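Side-chain contacts in bifunctional protein PutA (Bdellovibrio bacteriovorus, PDB 5UR2), which probably converts proline to glutamate in two steps, joining a flavin-dependent proline dehydrogenase and an NAD-dependent glutamate semialdehyde dehydrogenase in one chain: residues L301-Y306 against S354-T359; T712-T717 against L724-R729; K840-L845 against G867-A872; E972-L975 against A980-E983. All coordinates share one frame; numbering follows the deposited sequence.

In the fold
Contact 1 lies in the proline dehydrogenase barrel, and contacts 2 and 3 on the other side of the chain's centre in the aldehyde dehydrogenase part; the centres of contacts 1 and 2 are about 62 Å apart. Contacts 1 and 2 are buried but chemically unlike: the first gathers polar groups around a diphosphate, whereas the second is wholly hydrocarbon. Contact 3, a histidine packed against two apolar side chains, and contact 4, a tail turned back on itself, are only partly buried. Contacts 2 and 4 reach the same sheet through strands 711-717 and 965-973, and both touch the second subunit. No two of the four contacts meet.

Contact 1. Residues L301-Y306 against S354-T359. With P5F (N-propargylglycine-modified flavin adenine dinucleotide), chain F.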
loop_
_atom_site.group_PDB
_atom_site.type_symbol
_atom_site.label_atom_id
_atom_site.label_comp_id
_atom_site.label_asym_id
_atom_site.label_seq_id
_atom_site.Cartn_x
_atom_site.Cartn_y
_atom_site.Cartn_z
ATOM N N LEU B 301 -45.454 22.692 17.969
ATOM C CA LEU B 301 -44.869 22.293 16.697
ATOM C C LEU B 301 -43.606 23.122 16.466
ATOM O O LEU B 301 -43.668 24.356 16.427
ATOM C CB LEU B 301 -45.886 22.474 15.575
ATOM C CG LEU B 301 -45.519 21.938 14.194
ATOM C CD1 LEU B 301 -45.334 20.416 14.194
ATOM C CD2 LEU B 301 -46.583 22.366 13.181
ATOM N N VAL B 302 -42.457 22.447 16.388
ATOM C CA VAL B 302 -41.176 23.087 16.123
ATOM C C VAL B 302 -40.627 22.491 14.836
ATOM O O VAL B 302 -41.197 21.562 14.275
ATOM C CB VAL B 302 -40.168 22.909 17.283
ATOM C CG1 VAL B 302 -40.800 23.267 18.613
ATOM C CG2 VAL B 302 -39.635 21.470 17.337
ATOM N N LYS B 303 -39.503 23.029 14.367
ATOM C CA LYS B 303 -38.838 22.354 13.254
ATOM C C LYS B 303 -37.877 21.275 13.755
ATOM O O LYS B 303 -38.036 20.104 13.402
ATOM C CB LYS B 303 -38.162 23.371 12.330
ATOM C CG LYS B 303 -39.243 24.108 11.566
ATOM C CD LYS B 303 -38.773 25.163 10.630
ATOM C CE LYS B 303 -39.995 25.976 10.172
ATOM N NZ LYS B 303 -39.636 27.151 9.358
ATOM N N GLY B 304 -36.931 21.633 14.625
ATOM C CA GLY B 304 -36.044 20.638 15.220
ATOM C C GLY B 304 -34.656 21.162 15.541
ATOM O O GLY B 304 -34.090 21.933 14.763
ATOM N N ALA B 305 -34.096 20.754 16.678
ATOM C CA ALA B 305 -32.850 21.324 17.202
ATOM C C ALA B 305 -31.610 20.462 16.969
ATOM O O ALA B 305 -30.504 20.901 17.303
ATOM C CB ALA B 305 -32.978 21.586 18.715
ATOM N N TYR B 306 -31.748 19.247 16.449
ATOM C CA TYR B 306 -30.613 18.328 16.425
ATOM C C TYR B 306 -30.215 17.930 15.000
ATOM O O TYR B 306 -29.775 16.802 14.765
ATOM C CB TYR B 306 -30.914 17.090 17.277
ATOM C CG TYR B 306 -31.423 17.409 18.681
ATOM C CD1 TYR B 306 -30.533 17.656 19.725
ATOM C CD2 TYR B 306 -32.789 17.449 18.963
ATOM C CE1 TYR B 306 -30.989 17.954 21.010
ATOM C CE2 TYR B 306 -33.255 17.746 20.235
ATOM C CZ TYR B 306 -32.351 17.993 21.260
ATOM O OH TYR B 306 -32.802 18.293 22.528
ATOM N N SER B 354 -41.736 29.185 16.027
ATOM C CA SER B 354 -40.917 29.506 14.864
ATOM C C SER B 354 -40.623 30.997 14.848
ATOM O O SER B 354 -41.480 31.805 15.211
ATOM C CB SER B 354 -41.606 29.119 13.552
ATOM O OG SER B 354 -40.767 29.439 12.454
ATOM N N HIS B 355 -39.424 31.354 14.378
ATOM C CA HIS B 355 -39.059 32.748 14.132
ATOM C C HIS B 355 -39.165 33.142 12.656
ATOM O O HIS B 355 -38.795 34.264 12.290
ATOM C CB HIS B 355 -37.644 33.030 14.641
ATOM C CG HIS B 355 -37.385 32.522 16.024
ATOM N ND1 HIS B 355 -36.912 31.251 16.276
ATOM C CD2 HIS B 355 -37.571 33.100 17.235
ATOM C CE1 HIS B 355 -36.795 31.079 17.581
ATOM N NE2 HIS B 355 -37.191 32.184 18.187
ATOM N N ASN B 356 -39.676 32.253 11.817
ATOM C CA ASN B 356 -39.703 32.416 10.368
ATOM C C ASN B 356 -41.005 33.104 9.966
ATOM O O ASN B 356 -42.088 32.569 10.222
ATOM C CB ASN B 356 -39.557 31.024 9.741
ATOM C CG ASN B 356 -39.580 31.017 8.222
ATOM O OD1 ASN B 356 -40.303 31.770 7.589
ATOM N ND2 ASN B 356 -38.789 30.121 7.632
ATOM N N VAL B 357 -40.900 34.290 9.340
ATOM C CA VAL B 357 -42.095 35.074 9.010
ATOM C C VAL B 357 -42.973 34.341 7.995
ATOM O O VAL B 357 -44.202 34.403 8.078
ATOM C CB VAL B 357 -41.709 36.485 8.517
ATOM C CG1 VAL B 357 -42.918 37.205 7.919
ATOM C CG2 VAL B 357 -41.175 37.315 9.671
ATOM N N ARG B 358 -42.365 33.631 7.030
ATOM C CA ARG B 358 -43.148 32.801 6.109
ATOM C C ARG B 358 -43.992 31.777 6.864
ATOM O O ARG B 358 -45.218 31.710 6.685
ATOM C CB ARG B 358 -42.229 32.102 5.103
ATOM C CG ARG B 358 -42.841 30.854 4.442
ATOM C CD ARG B 358 -43.982 31.190 3.479
ATOM N NE ARG B 358 -44.843 30.028 3.222
ATOM C CZ ARG B 358 -45.686 29.928 2.191
ATOM N NH1 ARG B 358 -45.781 30.915 1.313
ATOM N NH2 ARG B 358 -46.440 28.843 2.037
ATOM N N THR B 359 -43.344 30.982 7.727
ATOM C CA THR B 359 -44.040 29.979 8.533
ATOM C C THR B 359 -45.164 30.601 9.353
ATOM O O THR B 359 -46.294 30.095 9.375
ATOM C CB THR B 359 -43.041 29.284 9.463
ATOM O OG1 THR B 359 -41.948 28.761 8.691
ATOM C CG2 THR B 359 -43.724 28.137 10.253
HETATM P PA P5F F . -36.033 28.357 10.308
HETATM O O1A P5F F . -37.261 28.712 9.402
HETATM O O2A P5F F . -34.755 28.943 9.965
HETATM O O5B P5F F . -35.666 26.898 10.341
HETATM C C5B P5F F . -34.416 26.370 10.767
HETATM C C4B P5F F . -34.577 24.857 10.979
HETATM O O4B P5F F . -34.676 24.126 9.780
HETATM C C3B P5F F . -33.486 24.160 11.740
HETATM O O3B P5F F . -33.569 24.366 13.098
HETATM C C2B P5F F . -33.694 22.746 11.371
HETATM O O2B P5F F . -34.711 22.216 12.149
HETATM C C1B P5F F . -34.157 22.838 9.962
HETATM N N9A P5F F . -33.122 22.638 8.980
HETATM C C8A P5F F . -31.940 23.351 8.828
HETATM N N7A P5F F . -31.274 22.853 7.779
HETATM C C5A P5F F . -32.001 21.810 7.200
HETATM C C6A P5F F . -31.799 20.937 6.133
HETATM N N6A P5F F . -30.615 21.027 5.326
HETATM N N1A P5F F . -32.714 19.994 5.841
HETATM C C2A P5F F . -33.846 19.873 6.567
HETATM N N3A P5F F . -34.058 20.693 7.636
HETATM C C4A P5F F . -33.186 21.652 7.970
HETATM N N1 P5F F . -36.384 21.890 18.943
HETATM C C2 P5F F . -36.486 20.488 19.269
HETATM O O2 P5F F . -35.949 19.575 18.389
HETATM N N3 P5F F . -37.138 20.053 20.468
HETATM C C4 P5F F . -37.704 20.968 21.390
HETATM O O4 P5F F . -38.326 20.474 22.543
HETATM C C4X P5F F . -37.588 22.449 21.053
HETATM N N5 P5F F . -38.014 23.485 21.992
HETATM C C5X P5F F . -38.268 24.818 21.411
HETATM C C6 P5F F . -39.196 25.766 22.101
HETATM C C7 P5F F . -39.509 27.011 21.502
HETATM C C7M P5F F . -40.450 27.961 22.211
HETATM C C8 P5F F . -38.947 27.369 20.239
HETATM C C8M P5F F . -39.262 28.682 19.570
HETATM C C9 P5F F . -38.071 26.476 19.577
HETATM C C9A P5F F . -37.733 25.166 20.202
HETATM N N10 P5F F . -36.844 24.235 19.504
HETATM C C10 P5F F . -36.947 22.851 19.871
HETATM C "C1'" P5F F . -36.012 24.635 18.342
HETATM C "C2'" P5F F . -36.792 24.613 17.027
HETATM O "O2'" P5F F . -37.086 23.305 16.715
HETATM C "C3'" P5F F . -36.078 25.266 15.842
HETATM O "O3'" P5F F . -34.916 24.567 15.593
HETATM C "C4'" P5F F . -35.702 26.728 16.041
HETATM O "O4'" P5F F . -36.631 27.273 16.914
HETATM C "C5'" P5F F . -35.527 27.547 14.748
HETATM O "O5'" P5F F . -36.479 27.248 13.747
HETATM P P P5F F . -37.215 28.336 12.795
HETATM O O1P P5F F . -38.655 27.989 12.255
HETATM O O2P P5F F . -37.053 29.631 13.675
HETATM O O3P P5F F . -36.027 28.754 11.741
HETATM C C21 P5F F . -36.152 22.969 23.756
HETATM C C22 P5F F . -37.188 23.236 22.931
HETATM C C23 P5F F . -35.963 21.577 24.382
#
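K303 and T359 meet tip to tip at the C-terminal end of the proline dehydrogenase TIM barrel, where neighbouring strands 298-302 and 349-353 run out into loops that hold the modified flavin. K303 NZ donates to T359 OG1 over 2.9 Å and to O1A of the cofactor's diphosphate over 2.8 Å, with a weaker bond to O1P. Its side chain stays extended beyond CG, which gives lysine the length to pass alongside the diphosphate before touching the threonine. N356 ND2 shares O1A with it through a nearly straight bond (2.7 Å, 169°), while S354 OG gives its proton to O1P at 2.6 Å. H355 grips O2P twice, through its backbone N and, in the plane of its ring, through ND1. G304 has backbone angles that call for glycine, and its carbonyl O accepts from O2B, a hydroxyl of the adenosine ribose.

The second shell fixes these donors. D331 makes a salt bridge to K303 NZ and probably helps to keep the amine charged. S354 OG also accepts from N356 N in an ST turn, so one hydroxyl serves phosphate and backbone alike. N356 is the N-cap of helix 357-369: its OD1 receives T359 N at 3.1 Å, the donor standing 61° out of the amide's carbonyl plane.

Contact 2. Residues T712-T717 against L724-R729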
loop_
_atom_site.group_PDB
_atom_site.type_symbol
_atom_site.label_atom_id
_atom_site.label_comp_id
_atom_site.label_asym_id
_atom_site.label_seq_id
_atom_site.Cartn_x
_atom_site.Cartn_y
_atom_site.Cartn_z
ATOM N N THR B 712 2.962 -22.727 9.063
ATOM C CA THR B 712 3.777 -21.614 8.597
ATOM C C THR B 712 3.476 -20.315 9.321
ATOM O O THR B 712 4.376 -19.495 9.508
ATOM C CB THR B 712 3.564 -21.390 7.098
ATOM O OG1 THR B 712 2.190 -21.075 6.849
ATOM C CG2 THR B 712 3.909 -22.655 6.344
ATOM N N THR B 713 2.236 -20.127 9.743
ATOM C CA THR B 713 1.776 -18.881 10.316
ATOM C C THR B 713 0.922 -19.195 11.533
ATOM O O THR B 713 0.082 -20.102 11.487
ATOM C CB THR B 713 0.979 -18.109 9.255
ATOM O OG1 THR B 713 1.795 -17.987 8.083
ATOM C CG2 THR B 713 0.541 -16.731 9.751
ATOM N N ILE B 714 1.144 -18.461 12.622
ATOM C CA ILE B 714 0.368 -18.624 13.853
ATOM C C ILE B 714 -0.301 -17.294 14.176
ATOM O O ILE B 714 0.389 -16.287 14.375
ATOM C CB ILE B 714 1.252 -19.086 15.025
ATOM C CG1 ILE B 714 1.916 -20.432 14.690
ATOM C CG2 ILE B 714 0.423 -19.176 16.287
ATOM C CD1 ILE B 714 3.183 -20.738 15.517
ATOM N N ALA B 715 -1.634 -17.284 14.234
ATOM C CA ALA B 715 -2.388 -16.120 14.691
ATOM C C ALA B 715 -2.937 -16.441 16.073
ATOM O O ALA B 715 -3.738 -17.371 16.230
ATOM C CB ALA B 715 -3.513 -15.757 13.719
ATOM N N PHE B 716 -2.471 -15.706 17.074
ATOM C CA PHE B 716 -2.847 -15.918 18.462
ATOM C C PHE B 716 -3.199 -14.591 19.091
ATOM O O PHE B 716 -2.422 -13.637 19.008
ATOM C CB PHE B 716 -1.734 -16.572 19.293
ATOM C CG PHE B 716 -1.937 -16.415 20.776
ATOM C CD1 PHE B 716 -2.808 -17.249 21.468
ATOM C CD2 PHE B 716 -1.283 -15.401 21.475
ATOM C CE1 PHE B 716 -3.011 -17.095 22.837
ATOM C CE2 PHE B 716 -1.481 -15.229 22.838
ATOM C CZ PHE B 716 -2.346 -16.082 23.524
ATOM N N THR B 717 -4.356 -14.539 19.728
ATOM C CA THR B 717 -4.743 -13.392 20.533
ATOM C C THR B 717 -5.162 -13.878 21.908
ATOM O O THR B 717 -6.043 -14.735 22.026
ATOM C CB THR B 717 -5.855 -12.598 19.860
ATOM O OG1 THR B 717 -5.318 -11.971 18.688
ATOM C CG2 THR B 717 -6.410 -11.554 20.816
ATOM N N LEU B 724 4.145 -14.963 24.695
ATOM C CA LEU B 724 5.583 -15.150 24.794
ATOM C C LEU B 724 5.956 -16.616 24.613
ATOM O O LEU B 724 6.947 -16.930 23.943
ATOM C CB LEU B 724 6.097 -14.622 26.138
ATOM C CG LEU B 724 5.818 -13.128 26.340
ATOM C CD1 LEU B 724 6.472 -12.611 27.601
ATOM C CD2 LEU B 724 6.219 -12.295 25.129
ATOM N N HIS B 725 5.175 -17.531 25.203
ATOM C CA HIS B 725 5.457 -18.958 25.047
ATOM C C HIS B 725 5.368 -19.366 23.580
ATOM O O HIS B 725 6.258 -20.047 23.054
ATOM C CB HIS B 725 4.478 -19.790 25.892
ATOM C CG HIS B 725 4.602 -21.271 25.685
ATOM N ND1 HIS B 725 5.645 -22.016 26.193
ATOM C CD2 HIS B 725 3.855 -22.128 24.947
ATOM C CE1 HIS B 725 5.509 -23.277 25.820
ATOM N NE2 HIS B 725 4.438 -23.369 25.051
ATOM N N ILE B 726 4.313 -18.913 22.894
ATOM C CA ILE B 726 4.110 -19.255 21.486
ATOM C C ILE B 726 5.247 -18.709 20.633
ATOM O O ILE B 726 5.765 -19.396 19.745
ATOM C CB ILE B 726 2.749 -18.722 21.005
ATOM C CG1 ILE B 726 1.613 -19.557 21.601
ATOM C CG2 ILE B 726 2.704 -18.712 19.467
ATOM C CD1 ILE B 726 0.225 -19.050 21.269
ATOM N N MET B 727 5.660 -17.469 20.887
ATOM C CA MET B 727 6.730 -16.909 20.074
ATOM C C MET B 727 8.024 -17.671 20.299
ATOM O O MET B 727 8.801 -17.877 19.362
ATOM C CB MET B 727 6.914 -15.422 20.381
ATOM C CG MET B 727 5.809 -14.558 19.816
ATOM S SD MET B 727 6.144 -12.802 20.056
ATOM C CE MET B 727 6.240 -12.763 21.823
ATOM N N ASN B 728 8.238 -18.138 21.522
ATOM C CA ASN B 728 9.396 -18.969 21.807
ATOM C C ASN B 728 9.326 -20.292 21.048
ATOM O O ASN B 728 10.292 -20.699 20.387
ATOM C CB ASN B 728 9.468 -19.201 23.308
ATOM C CG ASN B 728 10.856 -19.365 23.779
ATOM O OD1 ASN B 728 11.333 -20.489 23.898
ATOM N ND2 ASN B 728 11.551 -18.243 24.019
ATOM N N ARG B 729 8.176 -20.968 21.109
ATOM C CA ARG B 729 8.038 -22.249 20.420
ATOM C C ARG B 729 8.140 -22.089 18.910
ATOM O O ARG B 729 8.682 -22.961 18.223
ATOM C CB ARG B 729 6.713 -22.917 20.792
ATOM C CG ARG B 729 6.539 -23.312 22.279
ATOM C CD ARG B 729 7.716 -24.095 22.836
ATOM N NE ARG B 729 8.103 -25.145 21.908
ATOM C CZ ARG B 729 9.284 -25.749 21.911
ATOM N NH1 ARG B 729 9.547 -26.664 20.994
ATOM N NH2 ARG B 729 10.205 -25.435 22.815
#
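The beta-alpha-beta unit of strand 711-717, helix 720-730 and strand 742-746, part of the aldehyde dehydrogenase region, is packed together at this point by I714 and F716 of the strand against I726 of the helix. Side chains alternate along the strand: I714 and F716 face the helix, and A715 between them points away, to touch M651 of helix 646-657 behind the sheet.

I726 supplies both surfaces of the contact from the helix side, one with each branch. Its longer branch swings beside the backbone N (chi1 -73°) and then runs straight on, carrying CD1 over one face of the phenyl ring of F716. The methyl lies 3.8 Å from the ring centroid and 26° off the ring normal, a CH-pi contact. It is displaced toward the inner rim, since its closest approach is 3.4 Å, to F716 CG, and it also touches F716 CB at 3.7 Å. The shorter branch ends in CG2, which meets I714 CG2 at 3.9 Å. A branched residue suits this place because its two arms can serve two strand residues spaced two apart.

V722 of the same helix and I745 of the next strand also pack on F716. The side chain of F716 is about 7 Å from that of E746, the predicted active-site glutamate, while M727 and L724 of the helix reach the second subunit. With no hydrogen bond between 712-717 and 724-729, this contact is one of hydrocarbon packing, and burying it away from water favours the association.

Contact 3. Residues K840-L845 against G867-A872; sequences KNHKLL and GDAKLA
H842 reaches from its backbone toward the 867-872 loop and brings its imidazole up to A869 and L871. Its CB already heads that way, and CG lies beside the backbone N (chi1 -48°), which turns the ring across the gap between the two backbones. Beyond CG the ring divides its partners. On one branch, CD2 touches L871 CD2 at 3.6 Å and rests farther off, at 4.0 Å, from L871 CB. At the far end, NE2 lies 3.8 Å from A869 CB and also comes near L871 CB, so the tip sits against both residues. CE1, round the corner, meets only A869 CB among the atoms of the loop, at 3.8 Å. Both partners come at the ring obliquely, whereas within its own segment N841 sets its CB 3.7 Å above the plane and over the ring centre.

H842 lies in the link between helix 825-841 and strand 843-847, which pairs antiparallel with strand 860-863 in the aldehyde dehydrogenase part. The chain then loops on through 867-872 to strand 880-886, so the contact fastens that connecting loop to the start of the edge hairpin. F862 of the hairpin, together with V865 and P866, also packs on the side chain of H842.

The side chains of L871 and H842 run antiparallel where they meet. L871, a buried leucine, also packs on V880 and A882 of the following strand. A869, small enough to let the ring tip settle on its methyl, accepts at its carbonyl O from A872 N over 2.8 Å, across the short 3-10 turn of K870 and L871.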
loop_
_atom_site.group_PDB
_atom_site.type_symbol
_atom_site.label_atom_id
_atom_site.label_comp_id
_atom_site.label_asym_id
_atom_site.label_seq_id
_atom_site.Cartn_x
_atom_site.Cartn_y
_atom_site.Cartn_z
ATOM N N LYS B 840 -6.506 -3.912 50.558
ATOM C CA LYS B 840 -5.559 -3.765 51.652
ATOM C C LYS B 840 -4.544 -2.666 51.395
ATOM O O LYS B 840 -3.869 -2.239 52.334
ATOM C CB LYS B 840 -4.857 -5.097 51.915
ATOM C CG LYS B 840 -5.822 -6.200 52.319
ATOM C CD LYS B 840 -5.113 -7.525 52.465
ATOM C CE LYS B 840 -6.061 -8.613 52.940
ATOM N NZ LYS B 840 -5.327 -9.894 53.204
ATOM N N ASN B 841 -4.403 -2.218 50.146
ATOM C CA ASN B 841 -3.375 -1.257 49.774
ATOM C C ASN B 841 -3.911 0.093 49.326
ATOM O O ASN B 841 -3.177 1.076 49.409
ATOM C CB ASN B 841 -2.482 -1.809 48.649
ATOM C CG ASN B 841 -1.665 -3.021 49.074
ATOM O OD1 ASN B 841 -1.077 -3.040 50.145
ATOM N ND2 ASN B 841 -1.630 -4.035 48.228
ATOM N N HIS B 842 -5.147 0.174 48.835
ATOM C CA HIS B 842 -5.597 1.404 48.201
ATOM C C HIS B 842 -6.999 1.769 48.666
ATOM O O HIS B 842 -7.803 0.905 49.027
ATOM C CB HIS B 842 -5.579 1.286 46.665
ATOM C CG HIS B 842 -4.303 0.718 46.120
ATOM N ND1 HIS B 842 -3.062 1.243 46.421
ATOM C CD2 HIS B 842 -4.077 -0.322 45.279
ATOM C CE1 HIS B 842 -2.128 0.539 45.804
ATOM N NE2 HIS B 842 -2.719 -0.413 45.102
ATOM N N LYS B 843 -7.280 3.070 48.632
ATOM C CA LYS B 843 -8.588 3.582 49.011
ATOM C C LYS B 843 -9.654 3.079 48.051
ATOM O O LYS B 843 -9.531 3.233 46.832
ATOM C CB LYS B 843 -8.573 5.111 49.021
ATOM C CG LYS B 843 -9.922 5.765 49.339
ATOM C CD LYS B 843 -9.816 7.290 49.292
ATOM C CE LYS B 843 -11.106 7.955 49.717
ATOM N NZ LYS B 843 -10.867 9.310 50.290
ATOM N N LEU B 844 -10.688 2.451 48.603
ATOM C CA LEU B 844 -11.799 1.954 47.807
ATOM C C LEU B 844 -12.822 3.073 47.631
ATOM O O LEU B 844 -13.416 3.527 48.613
ATOM C CB LEU B 844 -12.432 0.731 48.472
ATOM C CG LEU B 844 -13.624 0.204 47.672
ATOM C CD1 LEU B 844 -13.130 -0.299 46.343
ATOM C CD2 LEU B 844 -14.387 -0.882 48.426
ATOM N N LEU B 845 -13.039 3.505 46.382
ATOM C CA LEU B 845 -14.015 4.557 46.100
ATOM C C LEU B 845 -15.411 4.010 45.859
ATOM O O LEU B 845 -16.384 4.724 46.098
ATOM C CB LEU B 845 -13.606 5.406 44.884
ATOM C CG LEU B 845 -12.358 6.280 45.021
ATOM C CD1 LEU B 845 -12.071 7.016 43.735
ATOM C CD2 LEU B 845 -12.470 7.246 46.211
ATOM N N GLY B 867 1.024 5.374 40.501
ATOM C CA GLY B 867 1.194 4.948 39.122
ATOM C C GLY B 867 1.999 3.673 38.985
ATOM O O GLY B 867 1.823 2.925 38.021
ATOM N N ASP B 868 2.876 3.394 39.946
ATOM C CA ASP B 868 3.731 2.220 39.879
ATOM C C ASP B 868 3.182 1.038 40.668
ATOM O O ASP B 868 3.817 -0.021 40.690
ATOM C CB ASP B 868 5.137 2.580 40.373
ATOM C CG ASP B 868 5.172 2.950 41.861
ATOM O OD1 ASP B 868 4.101 3.088 42.497
ATOM O OD2 ASP B 868 6.287 3.136 42.396
ATOM N N ALA B 869 1.998 1.174 41.263
ATOM C CA ALA B 869 1.390 0.088 42.022
ATOM C C ALA B 869 1.026 -1.085 41.113
ATOM O O ALA B 869 0.694 -0.914 39.932
ATOM C CB ALA B 869 0.127 0.577 42.737
ATOM N N LYS B 870 1.059 -2.287 41.697
ATOM C CA LYS B 870 0.711 -3.486 40.943
ATOM C C LYS B 870 -0.673 -3.360 40.312
ATOM O O LYS B 870 -0.874 -3.727 39.146
ATOM C CB LYS B 870 0.806 -4.710 41.853
ATOM C CG LYS B 870 0.473 -6.043 41.187
ATOM C CD LYS B 870 0.387 -7.161 42.245
ATOM C CE LYS B 870 0.148 -8.538 41.631
ATOM N NZ LYS B 870 0.163 -9.602 42.683
ATOM N N LEU B 871 -1.632 -2.806 41.059
ATOM C CA LEU B 871 -2.980 -2.617 40.533
ATOM C C LEU B 871 -2.974 -1.773 39.271
ATOM O O LEU B 871 -3.820 -1.973 38.391
ATOM C CB LEU B 871 -3.874 -1.974 41.596
ATOM C CG LEU B 871 -5.292 -1.591 41.177
ATOM C CD1 LEU B 871 -6.113 -2.813 40.832
ATOM C CD2 LEU B 871 -5.965 -0.821 42.292
ATOM N N ALA B 872 -2.023 -0.844 39.159
ATOM C CA ALA B 872 -1.922 0.076 38.034
ATOM C C ALA B 872 -0.937 -0.378 36.961
ATOM O O ALA B 872 -0.623 0.412 36.066
ATOM C CB ALA B 872 -1.533 1.472 38.531
#

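Contact 4. Residues E972-L975 against A980-E983; sequences ENTL and APAE
L975 and A980 bring their backbones so close that their CA atoms lie 4.3 Å apart, yet no hydrogen bond joins the two segments. The small side chain of A980 suits this close approach: its CB sits 3.8 Å from L975 CA and 4.1 Å from L975 CB. The same methyl faces a hydroxyl, T974 OG1, at 3.6 Å. That oxygen is put there by its first torsion (chi1 65°), which wedges it between backbone N and carbonyl carbon. P981 follows, its ring crossing T974 at a slant, with CD touching T974 O at 3.5 Å and CB of the same threonine at 3.9 Å.

Here strand 965-973 ends and the C-terminal tail doubles back on it. An Asx turn shapes that ending: N973 OD1 accepts from L975 N at 2.9 Å, with the donor 43° out of the carbonyl plane of the asparagine. The site borders the second subunit, whose strand pairs in parallel with E972 so that the sheet continues across the interface. R55 of that subunit donates to T974 O, the carbonyl that P981 CD also touches. Near the end of the tail, E983 OE2 forms a salt bridge with R616 of its own chain.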
loop_
_atom_site.group_PDB
_atom_site.type_symbol
_atom_site.label_atom_id
_atom_site.label_comp_id
_atom_site.label_asym_id
_atom_site.label_seq_id
_atom_site.Cartn_x
_atom_site.Cartn_y
_atom_site.Cartn_z
ATOM N N GLU B 972 10.231 -10.720 -16.454
ATOM C CA GLU B 972 10.282 -11.385 -17.752
ATOM C C GLU B 972 10.936 -10.486 -18.803
ATOM O O GLU B 972 10.450 -9.385 -19.093
ATOM C CB GLU B 972 8.882 -11.817 -18.190
ATOM C CG GLU B 972 8.835 -12.408 -19.595
ATOM C CD GLU B 972 7.466 -13.004 -19.949
ATOM O OE1 GLU B 972 6.484 -12.800 -19.193
ATOM O OE2 GLU B 972 7.380 -13.660 -21.001
ATOM N N ASN B 973 12.029 -10.971 -19.379
ATOM C CA ASN B 973 12.641 -10.334 -20.536
ATOM C C ASN B 973 11.731 -10.528 -21.744
ATOM O O ASN B 973 11.435 -11.667 -22.122
ATOM C CB ASN B 973 14.019 -10.949 -20.780
ATOM C CG ASN B 973 14.687 -10.440 -22.050
ATOM O OD1 ASN B 973 14.254 -9.465 -22.649
ATOM N ND2 ASN B 973 15.787 -11.082 -22.432
ATOM N N THR B 974 11.275 -9.430 -22.348
ATOM C CA THR B 974 10.375 -9.514 -23.492
ATOM C C THR B 974 11.059 -9.232 -24.822
ATOM O O THR B 974 10.411 -9.297 -25.876
ATOM C CB THR B 974 9.203 -8.539 -23.314
ATOM O OG1 THR B 974 9.707 -7.198 -23.327
ATOM C CG2 THR B 974 8.465 -8.822 -22.015
ATOM N N LEU B 975 12.349 -8.946 -24.798
ATOM C CA LEU B 975 13.104 -8.598 -25.986
ATOM C C LEU B 975 13.640 -9.865 -26.651
ATOM O O LEU B 975 14.378 -10.630 -26.018
ATOM C CB LEU B 975 14.232 -7.655 -25.571
ATOM C CG LEU B 975 15.347 -7.334 -26.544
ATOM C CD1 LEU B 975 14.788 -6.628 -27.743
ATOM C CD2 LEU B 975 16.349 -6.493 -25.828
ATOM N N ALA B 980 10.845 -5.886 -28.836
ATOM C CA ALA B 980 10.045 -6.138 -27.658
ATOM C C ALA B 980 8.690 -5.472 -27.846
ATOM O O ALA B 980 8.617 -4.371 -28.396
ATOM C CB ALA B 980 10.726 -5.602 -26.395
ATOM N N PRO B 981 7.605 -6.111 -27.416
ATOM C CA PRO B 981 6.282 -5.484 -27.556
ATOM C C PRO B 981 6.153 -4.259 -26.666
ATOM O O PRO B 981 6.702 -4.204 -25.565
ATOM C CB PRO B 981 5.305 -6.580 -27.094
ATOM C CG PRO B 981 6.126 -7.829 -26.900
ATOM C CD PRO B 981 7.548 -7.400 -26.704
ATOM N N ALA B 982 5.377 -3.284 -27.129
ATOM C CA ALA B 982 5.023 -2.169 -26.262
ATOM C C ALA B 982 3.972 -2.614 -25.246
ATOM O O ALA B 982 3.233 -3.579 -25.472
ATOM C CB ALA B 982 4.498 -0.990 -27.078
ATOM N N GLU B 983 3.927 -1.926 -24.105
ATOM C CA GLU B 983 2.830 -2.148 -23.152
ATOM C C GLU B 983 1.733 -1.123 -23.397
ATOM O O GLU B 983 0.552 -1.438 -23.281
ATOM C CB GLU B 983 3.292 -2.071 -21.689
ATOM C CG GLU B 983 4.784 -2.254 -21.468
ATOM C CD GLU B 983 5.195 -2.203 -19.996
ATOM O OE1 GLU B 983 4.331 -2.297 -19.098
ATOM O OE2 GLU B 983 6.404 -2.062 -19.742
#